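Local coordinates for glycosyl hydrolases family 2, sugar binding domain protein (Bacteroides uniformis str. 3978 T3 ii, PDB 6D1P), which is a beta-glucuronidase of glycoside hydrolase family 2 from a gut bacterium and probably hydrolyses the O-glycosidic bond of beta-glucuronides, at residues G43-V48 and P89-T94; R50-T53 and E59-P62; R126-V131 and W137-T142; L96-P101 and G105-E110; E146-T151 and E156-K161. All blocks are in the same frame, centred on the assembly; numbering follows the deposited sequence.

Interaction 1: G43-V48 and P89-T94; sequences GSIWEV and PGWYRT. With NA (sodium ion), chain L.
Val48 holds CG1 anti to its backbone N (chi1 172°), which turns the other methyl, CG2, onto Trp91; the tryptophan meets it with chi1 at -80°, its CG anti to the carbonyl carbon. This seats the short helix starting at Ile45 against strand 89-96 of the jelly-roll sandwich formed by the sugar-binding domain. CG2 of Val48 stands over the six-membered ring of Trp91, 4.1 Å from its centroid and almost on the ring normal, a CH-pi contact. Ile45 adds CD1 obliquely, 3.9 Å from Trp91 CZ3. The indole's rotation is fixed further by a bond from its NE1 to Asp41. Beside it, extended Arg93 slides past Val48 and gives a weak, bent bond from NH1 to Val48 O (3.0 Å), while its NE pairs with Glu36. At the helix start Ser44 is the N-cap, its OG accepting from Glu47 N. Ser44 OG also binds a sodium ion at 2.7 Å, whose shell includes a water and Asp434 O of the second subunit.

Interaction 2: R50-T53 and E59-P62; sequences RPIT and ETVP
Ile52 and Glu59 bring their CA atoms to 6.4 Å of each other where the chain, having left helix 45-49 at Arg50, returns alongside itself at the end of a 3-10 segment. Glu59 does most of the work. Its chain bends at CB-CG (chi2 -77°), carrying the carboxylate across to Thr53, where a single oxygen, OE2, takes two bonds. Thr53 N comes to its anti lone pair at 2.8 Å, and Thr53 OG1 donates to its syn lone pair at 2.7 Å, so the threonine clasps that oxygen from two directions. Lys57 NZ is hydrogen-bonded to the same hydroxyl, and its positive charge probably polarises OG1 as a donor. Further back, the guanidinium of Arg50 lays one face on the aliphatic part of Glu59, with NE 3.4 Å from CB; the two charged groups do not touch. In the guanidinium plane sit two waters: one links Arg50 NE to Glu59 O, the other Arg50 NH2 to Val61 O. Its remaining nitrogen, NH1, reaches Asp434 and Gly433 of the second subunit, and Met181 of that subunit packs on both Arg50 and Glu59. The outer edge, with Ile52 and Thr53, is exposed. The whole is an irregular surface loop closed by a carboxylate that takes both backbone N and hydroxyl of one threonine, set between helix 45-49 and strand 65-67 of the jelly-roll domain, at the dimer interface.

Interaction 3: R126-V131 and W137-T142; sequences RIASHV and WKADIT
His130 and Trp137 supply the aromatic part, lying face to face: the imidazole is centred 3.6 Å from the five-membered ring of the indole, planes 4° apart. His130 CB adds a CH-pi contact, 3.4 Å from the centroid of the six-membered ring, so imidazole and CB together lie over one face of both indole rings. Trp137 reaches this place with CG between its backbone N and carbonyl carbon (chi1 55°), and also stacks with Phe111. Apolar contacts follow. Ala128 CB meets Ala139 CB at 3.6 Å, and Ile127 CG2 touches Ala139 CB at 3.8 Å, Ile141 CG2 at 4.0 Å and the backbone Asp140 O at 3.4 Å. Polar bonds stay off the interface: Asp140 OD1 accepts from Thr142 N in an Asx turn, and His130 NE2 is bonded to Asp135. The nearly antiparallel strands belong to different sheets of the sandwich, forming a beta arch. No hydrogen bond crosses, and the two edge strands are held by stacking and van der Waals contact, not a backbone ladder.

Interaction 4: L96-P101 and G105-E110; sequences LNIENP and GRTCLE
Asn100 and Gly105 bring their CA atoms to 6.5 Å at the narrow end of the contact, and the two segments run 150° apart in direction, spreading toward Leu96 and Leu109. This is a beta arch of the jelly-roll sandwich: strand 89-96 belongs to one sheet, strand 106-111 to the other, and the chain passes between them here. Leu96, Ile98 and Thr107 point toward the other segment, Leu109 bends its end in, and they meet through side chains, without a backbone ladder. At the wide end Leu96 CD1 reaches Leu109 CD2 at 4.2 Å, the two leucines crossing at a slant, with Ile164 packing on both. Midway, Ile98 CG2 lies 4.2 Å from Thr107 OG1, and Ile141 and Ile162 add to the apolar surroundings of Ile98. Thr107 also contacts Leu196 and Tyr198 of its neighbour strand, while its backbone N is bonded to Thr142 OG1. The turn end is filled by Asn100. Its CG stands anti to the backbone N (chi1 -166°), which sends the amide across toward the strand start, sliding past Thr107 in the opposite sense. There ND2 lies 3.2 Å from Arg106 N, two donors that make no hydrogen bond, and 3.3 Å from Thr107 OG1.

Interaction 5: E146-T151 and E156-K161; sequences EAFRRT and ERFGGK
Phe148 and Phe158 form the close side of this contact. The Phe148 ring presents its edge, with CZ 3.9 Å from Phe158 CD1, which lies near the Phe148 plane; the two side chains cross at about a right angle. A chi1 of 176° puts CG of Phe148 anti to its backbone N, directing the ring from the last turn of helix 142-149 toward Phe158 and the carbonyl of Lys161. The same edge also carries CE2 to 3.8 Å from Lys161 O. Ile162, Pro163, Cys154 and Tyr123 complete the surroundings of this buried ring, while Phe158 packs on Pro163 and Met95. In the jelly-roll domain this is the connection between helix 142-149 and strand 162-169, by way of the short helix 152-156. The chain enters the strand through a type I' beta turn from Phe158 to Lys161, with Gly159 and Gly160 both at positive phi (61° and 81°). On the looser side the segments meet through water: one molecule accepts a weak bond from Arg149 NE at 3.2 Å and donates to Gly160 O at 3.0 Å. Arg149 lies along the exposed flank of the helix. Beyond it, at the exposed helix end, Arg150 NH1 stands 3.7 Å from Glu146 OE2, a long ion pair.

All five contacts lie in the jelly-roll domain, but at different depths. Interactions 3 and 4 both bridge its two sheets and share a border, strands 137-140 and 106-111 being neighbours joined by Ala139 N to Leu109 O. Interaction 4 is the buried one, apolar at one end and with an asparagine amide at the other; interaction 3 is partly buried and adds aromatic stacking. Interaction 1 fixes a helix to the six-stranded sheet and, with interaction 2, faces the second subunit, where interaction 1 shares a sodium ion and Arg50 of interaction 2 makes a salt bridge. Interaction 2 is a surface loop. Interaction 5 is peripheral, touching interaction 4 where Lys161 packs on Asn97 and interaction 2 through Arg157.

Interaction 1: G43-V48 and P89-T94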
# COMPACT_ATOMS: atom_id res chain seq x y z
N GLY A 43 5.95 -3.00 -14.68
CA GLY A 43 6.55 -2.07 -15.60
C GLY A 43 6.16 -2.25 -17.05
O GLY A 43 6.36 -1.34 -17.85
N SER A 44 5.62 -3.42 -17.40
CA SER A 44 5.14 -3.74 -18.74
C SER A 44 4.61 -5.16 -18.68
O SER A 44 4.90 -5.89 -17.72
CB SER A 44 6.23 -3.64 -19.80
OG SER A 44 7.23 -4.61 -19.56
N ILE A 45 3.84 -5.55 -19.70
CA ILE A 45 3.37 -6.93 -19.72
C ILE A 45 4.55 -7.88 -19.89
O ILE A 45 4.52 -9.02 -19.39
CB ILE A 45 2.30 -7.13 -20.82
CG1 ILE A 45 1.75 -8.55 -20.79
CG2 ILE A 45 2.85 -6.83 -22.21
CD1 ILE A 45 1.24 -9.00 -19.45
N TRP A 46 5.62 -7.43 -20.56
CA TRP A 46 6.82 -8.25 -20.65
C TRP A 46 7.38 -8.54 -19.26
O TRP A 46 7.74 -9.69 -18.95
CB TRP A 46 7.88 -7.57 -21.52
CG TRP A 46 9.22 -8.26 -21.44
CD1 TRP A 46 10.40 -7.72 -21.01
CD2 TRP A 46 9.50 -9.63 -21.76
NE1 TRP A 46 11.40 -8.67 -21.05
CE2 TRP A 46 10.88 -9.85 -21.51
CE3 TRP A 46 8.73 -10.70 -22.24
CZ2 TRP A 46 11.50 -11.08 -21.73
CZ3 TRP A 46 9.34 -11.92 -22.45
CH2 TRP A 46 10.72 -12.10 -22.19
N GLU A 47 7.45 -7.51 -18.41
CA GLU A 47 7.96 -7.71 -17.06
C GLU A 47 7.12 -8.72 -16.28
O GLU A 47 7.63 -9.41 -15.38
CB GLU A 47 8.02 -6.37 -16.32
CG GLU A 47 9.04 -6.37 -15.19
CD GLU A 47 8.96 -5.14 -14.31
OE1 GLU A 47 7.83 -4.81 -13.84
OE2 GLU A 47 10.02 -4.51 -14.07
N VAL A 48 5.83 -8.84 -16.60
CA VAL A 48 4.99 -9.84 -15.95
C VAL A 48 5.31 -11.22 -16.48
O VAL A 48 5.26 -12.21 -15.75
CB VAL A 48 3.50 -9.48 -16.16
CG1 VAL A 48 2.56 -10.62 -15.67
CG2 VAL A 48 3.17 -8.16 -15.49
N PRO A 89 -3.92 -0.28 -8.92
CA PRO A 89 -3.78 -1.45 -9.78
C PRO A 89 -3.15 -2.65 -9.07
O PRO A 89 -2.49 -2.53 -8.03
CB PRO A 89 -2.86 -0.92 -10.89
CG PRO A 89 -1.93 0.04 -10.13
CD PRO A 89 -2.86 0.72 -9.12
N GLY A 90 -3.37 -3.82 -9.66
CA GLY A 90 -2.77 -5.06 -9.21
C GLY A 90 -2.87 -6.06 -10.33
O GLY A 90 -3.66 -5.88 -11.26
N TRP A 91 -2.07 -7.13 -10.23
CA TRP A 91 -1.93 -8.07 -11.33
C TRP A 91 -2.12 -9.51 -10.87
O TRP A 91 -1.66 -9.89 -9.80
CB TRP A 91 -0.54 -7.97 -11.98
CG TRP A 91 -0.32 -6.84 -12.96
CD1 TRP A 91 0.15 -5.58 -12.69
CD2 TRP A 91 -0.51 -6.89 -14.38
NE1 TRP A 91 0.26 -4.85 -13.85
CE2 TRP A 91 -0.15 -5.63 -14.90
CE3 TRP A 91 -0.96 -7.88 -15.26
CZ2 TRP A 91 -0.23 -5.33 -16.25
CZ3 TRP A 91 -1.03 -7.58 -16.61
CH2 TRP A 91 -0.67 -6.32 -17.09
N TYR A 92 -2.75 -10.32 -11.72
CA TYR A 92 -2.82 -11.76 -11.52
C TYR A 92 -2.16 -12.48 -12.69
O TYR A 92 -2.16 -11.99 -13.82
CB TYR A 92 -4.27 -12.25 -11.42
CG TYR A 92 -5.08 -11.65 -10.31
CD1 TYR A 92 -5.73 -10.43 -10.47
CD2 TYR A 92 -5.27 -12.34 -9.13
CE1 TYR A 92 -6.52 -9.90 -9.46
CE2 TYR A 92 -6.05 -11.83 -8.12
CZ TYR A 92 -6.67 -10.60 -8.29
OH TYR A 92 -7.44 -10.10 -7.26
N ARG A 93 -1.60 -13.67 -12.43
CA ARG A 93 -1.02 -14.47 -13.50
C ARG A 93 -1.07 -15.95 -13.15
O ARG A 93 -1.01 -16.32 -11.98
CB ARG A 93 0.42 -14.07 -13.81
CG ARG A 93 1.39 -14.29 -12.67
CD ARG A 93 2.79 -13.78 -13.04
NE ARG A 93 3.77 -14.10 -12.00
CZ ARG A 93 4.98 -13.57 -11.90
NH1 ARG A 93 5.40 -12.66 -12.78
NH2 ARG A 93 5.77 -13.94 -10.91
N THR A 94 -1.19 -16.78 -14.19
CA THR A 94 -1.22 -18.23 -14.01
C THR A 94 -0.92 -18.92 -15.34
O THR A 94 -0.75 -18.28 -16.38
CB THR A 94 -2.56 -18.72 -13.47
OG1 THR A 94 -2.42 -20.10 -13.14
CG2 THR A 94 -3.65 -18.61 -14.54
NA NA L . 9.26 -3.83 -21.13
O HOH W 1 8.30 -3.96 -23.38

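Interaction 2: R50-T53 and E59-P62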
# COMPACT_ATOMS: atom_id res chain seq x y z
N ARG A 50 8.21 -12.22 -18.22
CA ARG A 50 9.60 -12.57 -18.46
C ARG A 50 10.05 -13.71 -17.55
O ARG A 50 9.48 -13.94 -16.48
CB ARG A 50 10.49 -11.34 -18.27
CG ARG A 50 10.77 -10.97 -16.82
CD ARG A 50 11.75 -9.80 -16.80
NE ARG A 50 11.71 -9.06 -15.55
CZ ARG A 50 12.36 -7.92 -15.37
NH1 ARG A 50 13.09 -7.42 -16.36
NH2 ARG A 50 12.28 -7.27 -14.22
N PRO A 51 11.08 -14.46 -17.96
CA PRO A 51 11.52 -15.63 -17.18
C PRO A 51 12.53 -15.28 -16.11
O PRO A 51 13.17 -14.22 -16.13
CB PRO A 51 12.16 -16.52 -18.25
CG PRO A 51 12.74 -15.53 -19.22
CD PRO A 51 11.85 -14.32 -19.21
N ILE A 52 12.67 -16.19 -15.15
CA ILE A 52 13.62 -16.04 -14.05
C ILE A 52 14.96 -16.61 -14.51
O ILE A 52 15.06 -17.79 -14.85
CB ILE A 52 13.12 -16.77 -12.79
CG1 ILE A 52 11.67 -16.40 -12.50
CG2 ILE A 52 14.03 -16.46 -11.61
CD1 ILE A 52 11.45 -14.98 -12.02
N THR A 53 16.01 -15.77 -14.52
CA THR A 53 17.29 -16.25 -15.01
C THR A 53 18.10 -16.95 -13.93
O THR A 53 18.94 -17.79 -14.24
CB THR A 53 18.13 -15.12 -15.62
OG1 THR A 53 18.70 -14.29 -14.59
CG2 THR A 53 17.30 -14.28 -16.56
N GLU A 59 15.28 -9.78 -11.52
CA GLU A 59 13.89 -10.02 -11.86
C GLU A 59 13.16 -10.91 -10.85
O GLU A 59 11.97 -11.21 -11.05
CB GLU A 59 13.79 -10.58 -13.29
CG GLU A 59 14.39 -11.97 -13.52
CD GLU A 59 15.92 -11.99 -13.62
OE1 GLU A 59 16.58 -10.92 -13.59
OE2 GLU A 59 16.47 -13.11 -13.74
N THR A 60 13.84 -11.33 -9.77
CA THR A 60 13.25 -12.09 -8.66
C THR A 60 12.36 -11.22 -7.77
O THR A 60 11.59 -11.76 -6.98
CB THR A 60 14.36 -12.72 -7.80
OG1 THR A 60 15.24 -13.46 -8.64
CG2 THR A 60 13.79 -13.67 -6.74
N VAL A 61 12.48 -9.90 -7.87
CA VAL A 61 11.62 -8.98 -7.15
C VAL A 61 10.91 -8.10 -8.17
O VAL A 61 11.39 -7.93 -9.31
CB VAL A 61 12.42 -8.14 -6.12
CG1 VAL A 61 13.21 -9.06 -5.19
CG2 VAL A 61 13.32 -7.14 -6.81
N PRO A 62 9.74 -7.53 -7.81
CA PRO A 62 9.03 -7.69 -6.54
C PRO A 62 8.45 -9.09 -6.33
O PRO A 62 8.34 -9.85 -7.29
CB PRO A 62 7.90 -6.64 -6.64
CG PRO A 62 7.74 -6.39 -8.11
CD PRO A 62 9.09 -6.55 -8.70
O HOH W 2 10.35 -7.89 -11.76
O HOH W 3 10.21 -10.27 -13.36

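Interaction 3: R126-V131 and W137-T142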
# COMPACT_ATOMS: atom_id res chain seq x y z
N ARG A 126 -2.64 -8.14 -25.35
CA ARG A 126 -3.88 -7.80 -24.66
C ARG A 126 -5.08 -8.30 -25.46
O ARG A 126 -5.14 -8.13 -26.68
CB ARG A 126 -3.98 -6.29 -24.45
CG ARG A 126 -5.34 -5.87 -23.92
CD ARG A 126 -5.26 -4.90 -22.75
NE ARG A 126 -4.72 -3.62 -23.13
CZ ARG A 126 -5.37 -2.71 -23.84
NH1 ARG A 126 -4.78 -1.56 -24.14
NH2 ARG A 126 -6.61 -2.94 -24.26
N ILE A 127 -6.02 -8.91 -24.76
CA ILE A 127 -7.18 -9.55 -25.39
C ILE A 127 -8.40 -8.65 -25.36
O ILE A 127 -9.05 -8.42 -26.38
CB ILE A 127 -7.49 -10.89 -24.68
CG1 ILE A 127 -6.24 -11.78 -24.61
CG2 ILE A 127 -8.72 -11.57 -25.31
CD1 ILE A 127 -5.49 -11.91 -25.95
N ALA A 128 -8.72 -8.14 -24.18
CA ALA A 128 -9.99 -7.50 -23.88
C ALA A 128 -9.80 -6.63 -22.65
O ALA A 128 -8.86 -6.82 -21.87
CB ALA A 128 -11.09 -8.52 -23.63
N SER A 129 -10.70 -5.67 -22.49
CA SER A 129 -10.68 -4.83 -21.32
C SER A 129 -12.12 -4.52 -20.95
O SER A 129 -13.02 -4.61 -21.78
CB SER A 129 -9.85 -3.56 -21.55
OG SER A 129 -10.15 -2.99 -22.80
N HIS A 130 -12.33 -4.19 -19.68
CA HIS A 130 -13.66 -3.97 -19.15
C HIS A 130 -13.61 -2.84 -18.13
O HIS A 130 -12.63 -2.70 -17.40
CB HIS A 130 -14.22 -5.24 -18.49
CG HIS A 130 -15.66 -5.11 -18.10
ND1 HIS A 130 -16.68 -5.12 -19.03
CD2 HIS A 130 -16.25 -4.96 -16.90
CE1 HIS A 130 -17.84 -4.98 -18.41
NE2 HIS A 130 -17.61 -4.88 -17.12
N VAL A 131 -14.67 -2.03 -18.11
CA VAL A 131 -14.86 -1.00 -17.09
C VAL A 131 -16.23 -1.23 -16.48
O VAL A 131 -17.24 -1.26 -17.19
CB VAL A 131 -14.75 0.43 -17.67
CG1 VAL A 131 -15.05 1.44 -16.59
CG2 VAL A 131 -13.34 0.68 -18.26
N TRP A 137 -18.88 -10.33 -18.24
CA TRP A 137 -18.25 -10.06 -19.53
C TRP A 137 -17.29 -11.20 -19.80
O TRP A 137 -16.99 -12.00 -18.91
CB TRP A 137 -17.56 -8.69 -19.52
CG TRP A 137 -16.57 -8.54 -18.38
CD1 TRP A 137 -16.84 -8.33 -17.06
CD2 TRP A 137 -15.14 -8.60 -18.49
NE1 TRP A 137 -15.68 -8.26 -16.34
CE2 TRP A 137 -14.62 -8.43 -17.19
CE3 TRP A 137 -14.25 -8.80 -19.55
CZ2 TRP A 137 -13.25 -8.46 -16.92
CZ3 TRP A 137 -12.88 -8.82 -19.28
CH2 TRP A 137 -12.40 -8.66 -17.97
N LYS A 138 -16.80 -11.27 -21.03
CA LYS A 138 -15.89 -12.35 -21.40
C LYS A 138 -14.77 -11.81 -22.30
O LYS A 138 -14.84 -10.71 -22.84
CB LYS A 138 -16.63 -13.50 -22.09
CG LYS A 138 -17.24 -13.15 -23.44
CD LYS A 138 -17.93 -14.37 -24.04
CE LYS A 138 -18.75 -13.99 -25.25
NZ LYS A 138 -17.90 -13.23 -26.22
N ALA A 139 -13.73 -12.63 -22.44
CA ALA A 139 -12.60 -12.35 -23.32
C ALA A 139 -12.36 -13.58 -24.18
O ALA A 139 -12.12 -14.67 -23.64
CB ALA A 139 -11.34 -11.98 -22.53
N ASP A 140 -12.41 -13.41 -25.49
CA ASP A 140 -12.24 -14.52 -26.43
C ASP A 140 -10.75 -14.67 -26.71
O ASP A 140 -10.16 -13.86 -27.44
CB ASP A 140 -13.04 -14.27 -27.70
CG ASP A 140 -13.23 -15.53 -28.54
OD1 ASP A 140 -12.22 -16.21 -28.82
OD2 ASP A 140 -14.39 -15.85 -28.92
N ILE A 141 -10.13 -15.71 -26.15
CA ILE A 141 -8.69 -15.87 -26.28
C ILE A 141 -8.32 -16.85 -27.38
O ILE A 141 -7.15 -17.24 -27.50
CB ILE A 141 -8.07 -16.30 -24.94
CG1 ILE A 141 -8.57 -17.69 -24.57
CG2 ILE A 141 -8.40 -15.29 -23.86
CD1 ILE A 141 -7.94 -18.22 -23.33
N THR A 142 -9.29 -17.22 -28.23
CA THR A 142 -9.11 -18.31 -29.18
C THR A 142 -7.95 -18.05 -30.13
O THR A 142 -7.06 -18.90 -30.29
CB THR A 142 -10.42 -18.53 -29.95
OG1 THR A 142 -11.46 -18.90 -29.03
CG2 THR A 142 -10.27 -19.63 -30.98

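Interaction 4: L96-P101 and G105-E110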
# COMPACT_ATOMS: atom_id res chain seq x y z
N LEU A 96 -2.35 -22.08 -17.89
CA LEU A 96 -3.57 -22.84 -18.18
C LEU A 96 -3.33 -23.95 -19.19
O LEU A 96 -2.70 -23.73 -20.24
CB LEU A 96 -4.69 -21.94 -18.69
CG LEU A 96 -5.32 -20.95 -17.71
CD1 LEU A 96 -6.58 -20.40 -18.33
CD2 LEU A 96 -5.59 -21.60 -16.36
N ASN A 97 -3.84 -25.14 -18.89
CA ASN A 97 -4.01 -26.21 -19.86
C ASN A 97 -5.29 -25.95 -20.64
O ASN A 97 -6.38 -26.01 -20.07
CB ASN A 97 -4.08 -27.57 -19.18
CG ASN A 97 -2.73 -28.06 -18.75
OD1 ASN A 97 -1.79 -28.07 -19.55
ND2 ASN A 97 -2.61 -28.46 -17.49
N ILE A 98 -5.16 -25.66 -21.92
CA ILE A 98 -6.30 -25.29 -22.76
C ILE A 98 -6.54 -26.42 -23.76
O ILE A 98 -5.78 -26.58 -24.72
CB ILE A 98 -6.06 -23.94 -23.44
CG1 ILE A 98 -6.23 -22.83 -22.39
CG2 ILE A 98 -7.02 -23.73 -24.61
CD1 ILE A 98 -6.05 -21.46 -22.92
N GLU A 99 -7.59 -27.20 -23.52
CA GLU A 99 -7.93 -28.41 -24.28
C GLU A 99 -9.35 -28.25 -24.83
O GLU A 99 -10.29 -28.84 -24.29
CB GLU A 99 -7.82 -29.72 -23.35
CG GLU A 99 -6.52 -29.89 -22.53
CD GLU A 99 -6.52 -31.17 -21.66
OE1 GLU A 99 -5.67 -32.06 -21.92
OE2 GLU A 99 -7.35 -31.28 -20.73
N ASN A 100 -9.49 -27.48 -25.90
CA ASN A 100 -10.83 -27.23 -26.45
C ASN A 100 -11.31 -28.45 -27.23
O ASN A 100 -10.67 -28.82 -28.23
CB ASN A 100 -10.84 -26.01 -27.36
CG ASN A 100 -12.26 -25.54 -27.67
OD1 ASN A 100 -13.24 -26.21 -27.36
ND2 ASN A 100 -12.37 -24.37 -28.30
N PRO A 101 -12.44 -29.08 -26.85
CA PRO A 101 -12.92 -30.29 -27.51
C PRO A 101 -13.86 -30.04 -28.70
O PRO A 101 -14.91 -30.68 -28.84
CB PRO A 101 -13.67 -31.01 -26.38
CG PRO A 101 -14.30 -29.87 -25.63
CD PRO A 101 -13.24 -28.78 -25.64
N GLY A 105 -13.58 -24.83 -32.35
CA GLY A 105 -14.25 -24.31 -31.18
C GLY A 105 -13.61 -23.02 -30.72
O GLY A 105 -12.52 -22.64 -31.15
N ARG A 106 -14.30 -22.33 -29.82
CA ARG A 106 -13.84 -21.05 -29.31
C ARG A 106 -13.65 -21.13 -27.80
O ARG A 106 -14.41 -21.81 -27.09
CB ARG A 106 -14.81 -19.94 -29.69
CG ARG A 106 -15.03 -19.88 -31.19
CD ARG A 106 -15.32 -18.48 -31.68
NE ARG A 106 -14.23 -17.55 -31.43
CZ ARG A 106 -13.13 -17.45 -32.18
NH1 ARG A 106 -12.97 -18.24 -33.23
NH2 ARG A 106 -12.19 -16.56 -31.88
N THR A 107 -12.60 -20.48 -27.31
CA THR A 107 -12.21 -20.53 -25.91
C THR A 107 -12.30 -19.13 -25.32
O THR A 107 -11.68 -18.20 -25.84
CB THR A 107 -10.79 -21.08 -25.72
OG1 THR A 107 -10.66 -22.37 -26.33
CG2 THR A 107 -10.48 -21.24 -24.23
N CYS A 108 -13.04 -19.01 -24.23
CA CYS A 108 -13.24 -17.73 -23.56
C CYS A 108 -12.93 -17.83 -22.08
O CYS A 108 -13.27 -18.83 -21.42
CB CYS A 108 -14.68 -17.24 -23.73
SG CYS A 108 -15.03 -16.70 -25.39
N LEU A 109 -12.30 -16.79 -21.56
CA LEU A 109 -12.32 -16.55 -20.13
C LEU A 109 -13.58 -15.75 -19.82
O LEU A 109 -13.84 -14.72 -20.45
CB LEU A 109 -11.08 -15.79 -19.69
CG LEU A 109 -9.79 -16.58 -19.90
CD1 LEU A 109 -8.59 -15.72 -19.54
CD2 LEU A 109 -9.82 -17.83 -19.04
N GLU A 110 -14.37 -16.26 -18.90
CA GLU A 110 -15.61 -15.63 -18.48
C GLU A 110 -15.40 -15.02 -17.11
O GLU A 110 -14.85 -15.67 -16.21
CB GLU A 110 -16.75 -16.66 -18.43
CG GLU A 110 -17.80 -16.49 -19.48
CD GLU A 110 -19.05 -17.27 -19.14
OE1 GLU A 110 -19.09 -17.87 -18.04
OE2 GLU A 110 -19.99 -17.28 -19.96

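Interaction 5: E146-T151 and E156-K161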
# COMPACT_ATOMS: atom_id res chain seq x y z
N GLU A 146 -3.96 -19.76 -30.24
CA GLU A 146 -3.44 -20.33 -31.47
C GLU A 146 -2.11 -19.69 -31.83
O GLU A 146 -1.07 -20.35 -31.79
CB GLU A 146 -4.46 -20.16 -32.60
CG GLU A 146 -4.01 -20.74 -33.93
CD GLU A 146 -3.53 -22.19 -33.82
OE1 GLU A 146 -4.22 -23.00 -33.14
OE2 GLU A 146 -2.47 -22.51 -34.40
N ALA A 147 -2.12 -18.38 -32.13
CA ALA A 147 -0.89 -17.71 -32.54
C ALA A 147 0.23 -17.91 -31.53
O ALA A 147 1.40 -17.82 -31.89
CB ALA A 147 -1.13 -16.21 -32.74
N PHE A 148 -0.11 -18.19 -30.27
CA PHE A 148 0.93 -18.45 -29.29
C PHE A 148 1.45 -19.88 -29.39
O PHE A 148 2.65 -20.11 -29.24
CB PHE A 148 0.41 -18.17 -27.89
CG PHE A 148 1.38 -18.52 -26.81
CD1 PHE A 148 2.47 -17.69 -26.56
CD2 PHE A 148 1.21 -19.67 -26.05
CE1 PHE A 148 3.37 -18.01 -25.56
CE2 PHE A 148 2.12 -19.99 -25.05
CZ PHE A 148 3.20 -19.16 -24.81
N ARG A 149 0.57 -20.85 -29.62
CA ARG A 149 1.05 -22.22 -29.82
C ARG A 149 1.98 -22.31 -31.03
O ARG A 149 2.91 -23.13 -31.03
CB ARG A 149 -0.14 -23.17 -29.97
CG ARG A 149 -0.58 -23.78 -28.66
CD ARG A 149 -2.08 -24.14 -28.69
NE ARG A 149 -2.51 -24.77 -27.44
CZ ARG A 149 -3.76 -25.10 -27.15
NH1 ARG A 149 -4.75 -24.86 -28.02
NH2 ARG A 149 -4.04 -25.68 -25.97
N ARG A 150 1.77 -21.45 -32.03
CA ARG A 150 2.61 -21.40 -33.23
C ARG A 150 3.92 -20.67 -32.96
O ARG A 150 4.47 -20.04 -33.87
CB ARG A 150 1.87 -20.72 -34.38
CG ARG A 150 0.66 -21.47 -34.87
CD ARG A 150 -0.39 -20.50 -35.44
NE ARG A 150 -0.10 -20.02 -36.79
CZ ARG A 150 -0.97 -20.07 -37.80
NH1 ARG A 150 -2.19 -20.57 -37.59
NH2 ARG A 150 -0.65 -19.61 -39.00
N THR A 151 4.42 -20.73 -31.73
CA THR A 151 5.70 -20.17 -31.34
C THR A 151 6.47 -21.20 -30.52
O THR A 151 5.86 -22.04 -29.85
CB THR A 151 5.53 -18.90 -30.50
OG1 THR A 151 4.90 -19.23 -29.26
CG2 THR A 151 4.69 -17.88 -31.24
N GLU A 156 8.87 -24.96 -25.41
CA GLU A 156 10.20 -24.96 -24.78
C GLU A 156 10.14 -24.49 -23.34
O GLU A 156 10.74 -25.10 -22.45
CB GLU A 156 11.15 -24.08 -25.59
CG GLU A 156 11.48 -24.62 -26.97
CD GLU A 156 12.18 -23.59 -27.84
OE1 GLU A 156 12.24 -22.41 -27.43
OE2 GLU A 156 12.66 -23.97 -28.93
N ARG A 157 9.44 -23.38 -23.09
CA ARG A 157 9.46 -22.75 -21.77
C ARG A 157 8.27 -23.13 -20.90
O ARG A 157 8.44 -23.35 -19.70
CB ARG A 157 9.48 -21.23 -21.91
CG ARG A 157 9.02 -20.54 -20.66
CD ARG A 157 9.53 -19.14 -20.60
NE ARG A 157 9.01 -18.48 -19.41
CZ ARG A 157 8.88 -17.17 -19.29
NH1 ARG A 157 9.22 -16.37 -20.30
NH2 ARG A 157 8.39 -16.66 -18.17
N PHE A 158 7.08 -23.20 -21.46
CA PHE A 158 5.89 -23.46 -20.67
C PHE A 158 5.35 -24.86 -20.85
O PHE A 158 4.39 -25.24 -20.17
CB PHE A 158 4.81 -22.43 -21.01
CG PHE A 158 5.28 -21.00 -20.87
CD1 PHE A 158 5.66 -20.27 -21.98
CD2 PHE A 158 5.35 -20.40 -19.62
CE1 PHE A 158 6.09 -18.96 -21.86
CE2 PHE A 158 5.78 -19.09 -19.49
CZ PHE A 158 6.15 -18.37 -20.62
N GLY A 159 5.97 -25.66 -21.71
CA GLY A 159 5.59 -27.04 -21.87
C GLY A 159 4.16 -27.17 -22.34
O GLY A 159 3.38 -27.95 -21.78
N GLY A 160 3.80 -26.38 -23.35
CA GLY A 160 2.50 -26.45 -23.95
C GLY A 160 1.38 -25.73 -23.21
O GLY A 160 0.29 -25.60 -23.78
N LYS A 161 1.60 -25.28 -21.98
CA LYS A 161 0.57 -24.53 -21.27
C LYS A 161 0.58 -23.06 -21.71
O LYS A 161 1.50 -22.61 -22.40
CB LYS A 161 0.76 -24.65 -19.76
CG LYS A 161 0.58 -26.07 -19.26
CD LYS A 161 1.15 -26.28 -17.86
CE LYS A 161 0.09 -26.13 -16.78
NZ LYS A 161 0.51 -26.81 -15.51
O HOH W 4 -0.63 -27.02 -26.28